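Local structure of serine proteinase inhibitor 1 (Myxoma virus, 6BJ5) at residues 293-298 and 308-313; 196-201 and 213-218. The protein inhibits serine proteases as a poxvirus serpin and is important for the virulence of myxoma virus. All blocks are in the same frame, centred on the assembly; numbering follows the deposited sequence.

Contact 1. Residues 293-298 and 308-313; sequences VLQTSK and ASSDTA
Q295 and T312 face each other as a non-hydrogen-bonded pair of antiparallel strands, and their side chains bond directly. Q295 NE2 donates to T312 OG1 over 2.8 Å, with the hydroxyl oxygen close to the amide plane (12° out of it). CG of Q295 lies anti to the backbone N (chi1 -156°) and the chain stays extended beyond it, carrying the amide diagonally across to the second strand. There its CD also packs 3.3 Å from S310 OG. One pair along, S297 OG and S310 OG share a hydrogen bond of 2.8 Å, so two cross-strand side-chain bonds lie next to each other on the buried face. A second bond, from Q295 NE2 to the carbonyl of S36, fixes the rotation of the amide. V293 CG1 meets T312 CG2 at 4.2 Å.

The backbone ladder holds these groups in register. L294 is bonded both ways with A313 (A313 N to L294 O 2.6 Å), and T296 with D311 and K298 with S309 follow the same pattern. These three pairs turn their side chains to the other, partly exposed face, where D311 OD1 accepts from S147 OG and forms a salt bridge with R149.

The 308-313 strand lies between 293-298 and strand 142-153, antiparallel to both. That central placement is consistent with a reactive-centre loop inserted into serpin sheet A after cleavage. Strand 243-258 follows beyond 293-298; strand 33-35 packs beneath Q295 and S297, and F30 of the second chain packs on S310.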
loop_
_atom_site.group_PDB
_atom_site.type_symbol
_atom_site.label_atom_id
_atom_site.label_comp_id
_atom_site.label_asym_id
_atom_site.label_seq_id
_atom_site.Cartn_x
_atom_site.Cartn_y
_atom_site.Cartn_z
ATOM N N VAL A 293 -8.121 4.801 -11.017
ATOM C CA VAL A 293 -7.641 4.642 -9.654
ATOM C C VAL A 293 -6.151 4.375 -9.749
ATOM O O VAL A 293 -5.728 3.353 -10.310
ATOM C CB VAL A 293 -8.340 3.509 -8.891
ATOM C CG1 VAL A 293 -7.816 3.481 -7.443
ATOM C CG2 VAL A 293 -9.850 3.688 -8.915
ATOM N N LEU A 294 -5.355 5.313 -9.240
ATOM C CA LEU A 294 -3.906 5.232 -9.302
ATOM C C LEU A 294 -3.309 5.336 -7.912
ATOM O O LEU A 294 -3.783 6.118 -7.069
ATOM C CB LEU A 294 -3.327 6.325 -10.195
ATOM C CG LEU A 294 -3.856 6.291 -11.626
ATOM C CD1 LEU A 294 -3.193 7.379 -12.462
ATOM C CD2 LEU A 294 -3.673 4.909 -12.247
ATOM N N GLN A 295 -2.290 4.513 -7.676
ATOM C CA GLN A 295 -1.531 4.528 -6.435
ATOM C C GLN A 295 -0.040 4.609 -6.742
ATOM O O GLN A 295 0.501 3.792 -7.501
ATOM C CB GLN A 295 -1.833 3.282 -5.590
ATOM C CG GLN A 295 -1.557 3.479 -4.119
ATOM C CD GLN A 295 -1.634 2.201 -3.321
ATOM O OE1 GLN A 295 -0.732 1.354 -3.365
ATOM N NE2 GLN A 295 -2.745 2.035 -2.612
ATOM N N THR A 296 0.631 5.578 -6.145
ATOM C CA THR A 296 2.079 5.611 -6.180
ATOM C C THR A 296 2.576 5.402 -4.756
ATOM O O THR A 296 2.127 6.081 -3.817
ATOM C CB THR A 296 2.607 6.916 -6.771
ATOM O OG1 THR A 296 2.301 7.989 -5.888
ATOM C CG2 THR A 296 1.958 7.200 -8.094
ATOM N N SER A 297 3.465 4.434 -4.600
ATOM C CA SER A 297 3.989 4.051 -3.302
ATOM C C SER A 297 5.508 4.029 -3.365
ATOM O O SER A 297 6.107 3.855 -4.429
ATOM C CB SER A 297 3.467 2.672 -2.855
ATOM O OG SER A 297 2.049 2.637 -2.810
ATOM N N LYS A 298 6.131 4.255 -2.221
ATOM C CA LYS A 298 7.572 4.147 -2.127
ATOM C C LYS A 298 7.860 3.558 -0.758
ATOM O O LYS A 298 7.209 3.942 0.226
ATOM C CB LYS A 298 8.249 5.512 -2.331
ATOM C CG LYS A 298 9.776 5.436 -2.495
ATOM C CD LYS A 298 10.380 6.821 -2.478
ATOM C CE LYS A 298 11.897 6.802 -2.482
ATOM N NZ LYS A 298 12.423 8.183 -2.202
ATOM N N ALA A 308 8.080 4.555 4.511
ATOM C CA ALA A 308 7.090 4.054 3.562
ATOM C C ALA A 308 6.043 5.117 3.287
ATOM O O ALA A 308 5.574 5.814 4.197
ATOM C CB ALA A 308 6.386 2.792 4.054
ATOM N N SER A 309 5.602 5.159 2.041
ATOM C CA SER A 309 4.738 6.236 1.614
ATOM C C SER A 309 3.773 5.718 0.569
ATOM O O SER A 309 4.154 4.904 -0.286
ATOM C CB SER A 309 5.597 7.362 1.027
ATOM O OG SER A 309 4.797 8.453 0.715
ATOM N N SER A 310 2.529 6.191 0.630
ATOM C CA SER A 310 1.604 5.802 -0.425
ATOM C C SER A 310 0.489 6.829 -0.575
ATOM O O SER A 310 -0.098 7.283 0.416
ATOM C CB SER A 310 1.017 4.423 -0.154
ATOM O OG SER A 310 0.169 4.053 -1.227
ATOM N N ASP A 311 0.184 7.167 -1.831
ATOM C CA ASP A 311 -0.914 8.070 -2.165
ATOM C C ASP A 311 -1.795 7.396 -3.200
ATOM O O ASP A 311 -1.302 6.984 -4.255
ATOM C CB ASP A 311 -0.388 9.399 -2.692
ATOM C CG ASP A 311 0.450 10.121 -1.671
ATOM O OD1 ASP A 311 -0.047 10.318 -0.540
ATOM O OD2 ASP A 311 1.615 10.450 -1.983
ATOM N N THR A 312 -3.084 7.259 -2.890
ATOM C CA THR A 312 -4.060 6.668 -3.798
ATOM C C THR A 312 -4.976 7.759 -4.322
ATOM O O THR A 312 -5.533 8.535 -3.537
ATOM C CB THR A 312 -4.874 5.576 -3.098
ATOM O OG1 THR A 312 -3.980 4.573 -2.598
ATOM C CG2 THR A 312 -5.863 4.941 -4.059
ATOM N N ALA A 313 -5.103 7.834 -5.642
ATOM C CA ALA A 313 -5.905 8.860 -6.303
ATOM C C ALA A 313 -7.030 8.224 -7.113
ATOM O O ALA A 313 -6.764 7.490 -8.073
ATOM C CB ALA A 313 -5.030 9.720 -7.218
#

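Contact 2. Residues 196-201 and 213-218; sequences VGYSVT and LLVVPD
Y198 and P217 meet where strand 198-201 begins, their CB atoms 3.6 Å apart in a non-hydrogen-bonded antiparallel pair, and this starts the tightly packed side of the contact. CG of Y198 stands between its backbone N and carbonyl carbon (chi1 64°), which lifts the ring off the strand. Its CD1 then lies 4.1 Å from V215 CG1, the two side chains running side by side, while CG2 of V200 sits at the ring edge, in the ring plane. V200 and V215 are paired in turn, CG2 against CG2 at 4.1 Å, and CG1 of V200 reaches CB of L213. The phenol is held at its far end by W235, whose NE1 is hydrogen-bonded to Y198 OH.

The opposite face is built differently. S199 and T201 project there with V216 and L214, and a water joins the two hydroxyls, S199 OG and T201 OG1, each at 2.6 Å. That water also donates to L214 O, which already accepts from T201 N; the carbonyl is thus gripped twice. The looser end is the open end of the hairpin, away from its turn: V196 and D218 are poorly ordered, D218 is exposed, and the last rung there is the bond of 2.9 Å from D218 N to G197 O. G197 has a positive phi (79°), a backbone shape that suits glycine.

These strands belong to serpin sheet B. Strand 188-191 lies beside 198-201, with the ring of F191 meeting that of Y198. Helices 220-226 and 229-238 cover the Y198 and V215 face through I223, L231 and W235. On the far edge L213 and V215 ladder with an antiparallel strand of the second chain, whose F16 packs on L214.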
loop_
_atom_site.group_PDB
_atom_site.type_symbol
_atom_site.label_atom_id
_atom_site.label_comp_id
_atom_site.label_asym_id
_atom_site.label_seq_id
_atom_site.Cartn_x
_atom_site.Cartn_y
_atom_site.Cartn_z
ATOM N N VAL A 196 4.601 -23.746 -0.432
ATOM C CA VAL A 196 5.527 -24.657 -1.069
ATOM C C VAL A 196 6.854 -24.465 -0.373
ATOM O O VAL A 196 7.903 -24.399 -1.005
ATOM C CB VAL A 196 5.623 -24.373 -2.568
ATOM C CG1 VAL A 196 4.347 -24.787 -3.276
ATOM C CG2 VAL A 196 5.865 -22.885 -2.781
ATOM N N GLY A 197 6.794 -24.382 0.950
ATOM C CA GLY A 197 7.970 -24.169 1.772
ATOM C C GLY A 197 8.432 -22.721 1.794
ATOM O O GLY A 197 8.804 -22.140 0.767
ATOM N N TYR A 198 8.447 -22.148 2.993
ATOM C CA TYR A 198 8.787 -20.750 3.215
ATOM C C TYR A 198 8.861 -20.520 4.716
ATOM O O TYR A 198 8.430 -21.356 5.515
ATOM C CB TYR A 198 7.761 -19.799 2.574
ATOM C CG TYR A 198 6.340 -19.855 3.135
ATOM C CD1 TYR A 198 5.960 -19.055 4.216
ATOM C CD2 TYR A 198 5.380 -20.678 2.561
ATOM C CE1 TYR A 198 4.673 -19.088 4.718
ATOM C CE2 TYR A 198 4.091 -20.723 3.059
ATOM C CZ TYR A 198 3.743 -19.922 4.135
ATOM O OH TYR A 198 2.464 -19.965 4.635
ATOM N N SER A 199 9.385 -19.362 5.089
ATOM C CA SER A 199 9.385 -18.918 6.470
ATOM C C SER A 199 8.716 -17.557 6.558
ATOM O O SER A 199 8.538 -16.862 5.557
ATOM C CB SER A 199 10.795 -18.817 7.031
ATOM O OG SER A 199 11.471 -17.801 6.339
ATOM N N VAL A 200 8.347 -17.181 7.776
ATOM C CA VAL A 200 7.811 -15.857 8.058
ATOM C C VAL A 200 8.464 -15.385 9.345
ATOM O O VAL A 200 8.580 -16.154 10.305
ATOM C CB VAL A 200 6.271 -15.860 8.181
ATOM C CG1 VAL A 200 5.744 -14.463 8.460
ATOM C CG2 VAL A 200 5.635 -16.417 6.925
ATOM N N THR A 201 8.919 -14.137 9.358
ATOM C CA THR A 201 9.695 -13.614 10.469
ATOM C C THR A 201 9.229 -12.197 10.763
ATOM O O THR A 201 9.081 -11.391 9.844
ATOM C CB THR A 201 11.195 -13.634 10.117
ATOM O OG1 THR A 201 11.593 -14.975 9.781
ATOM C CG2 THR A 201 12.040 -13.098 11.269
ATOM N N LEU A 213 6.604 -8.231 8.571
ATOM C CA LEU A 213 6.629 -9.658 8.340
ATOM C C LEU A 213 7.464 -9.869 7.097
ATOM O O LEU A 213 7.182 -9.276 6.049
ATOM C CB LEU A 213 5.214 -10.207 8.154
ATOM C CG LEU A 213 4.273 -9.988 9.348
ATOM C CD1 LEU A 213 2.905 -10.514 9.024
ATOM C CD2 LEU A 213 4.821 -10.646 10.620
ATOM N N LEU A 214 8.506 -10.677 7.224
ATOM C CA LEU A 214 9.370 -11.024 6.113
ATOM C C LEU A 214 9.082 -12.486 5.772
ATOM O O LEU A 214 9.146 -13.361 6.646
ATOM C CB LEU A 214 10.825 -10.770 6.486
ATOM C CG LEU A 214 11.951 -11.264 5.567
ATOM C CD1 LEU A 214 12.006 -10.456 4.276
ATOM C CD2 LEU A 214 13.280 -11.205 6.276
ATOM N N VAL A 215 8.711 -12.721 4.524
ATOM C CA VAL A 215 8.272 -14.000 3.988
ATOM C C VAL A 215 9.304 -14.441 2.959
ATOM O O VAL A 215 9.442 -13.790 1.914
ATOM C CB VAL A 215 6.878 -13.868 3.347
ATOM C CG1 VAL A 215 6.360 -15.215 2.799
ATOM C CG2 VAL A 215 5.882 -13.264 4.346
ATOM N N VAL A 216 10.018 -15.531 3.227
ATOM C CA VAL A 216 11.070 -16.004 2.323
ATOM C C VAL A 216 10.645 -17.361 1.777
ATOM O O VAL A 216 10.740 -18.369 2.496
ATOM C CB VAL A 216 12.436 -16.098 3.017
ATOM C CG1 VAL A 216 13.471 -16.599 2.009
ATOM C CG2 VAL A 216 12.864 -14.766 3.659
ATOM N N PRO A 217 10.200 -17.463 0.509
ATOM C CA PRO A 217 9.660 -18.735 0.016
ATOM C C PRO A 217 10.524 -19.409 -1.028
ATOM O O PRO A 217 11.444 -18.801 -1.582
ATOM C CB PRO A 217 8.331 -18.306 -0.609
ATOM C CG PRO A 217 8.718 -17.007 -1.299
ATOM C CD PRO A 217 9.811 -16.359 -0.388
ATOM N N ASP A 218 10.221 -20.672 -1.315
ATOM C CA ASP A 218 10.827 -21.338 -2.461
ATOM C C ASP A 218 10.148 -20.967 -3.776
ATOM O O ASP A 218 10.748 -21.154 -4.841
ATOM C CB ASP A 218 10.774 -22.855 -2.262
ATOM C CG ASP A 218 11.481 -23.309 -0.986
ATOM O OD1 ASP A 218 12.396 -22.596 -0.504
ATOM O OD2 ASP A 218 11.107 -24.379 -0.457
HETATM O O HOH W 1 11.282 -15.347 7.244
#

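In the fold
Contacts 1 and 2 are two antiparallel hairpins in series along the chain, 293-298/308-313 following 196-201/213-218. They belong to different sheets: contact 1 lies in the large central one, about 6 Å from the chain centre, and contact 2 in the small peripheral one, about 22 Å from it. Their centres are about 26 Å apart and their nearest atoms about 12 Å, so they do not touch. The second chain reaches both, extending the sheet of contact 2 and packing against contact 1 through its F30; it is probably the C-terminal serpin fragment. The bound NAG lies about 13 Å from the side chain of L294 and marks a glycosylation site, not a pocket.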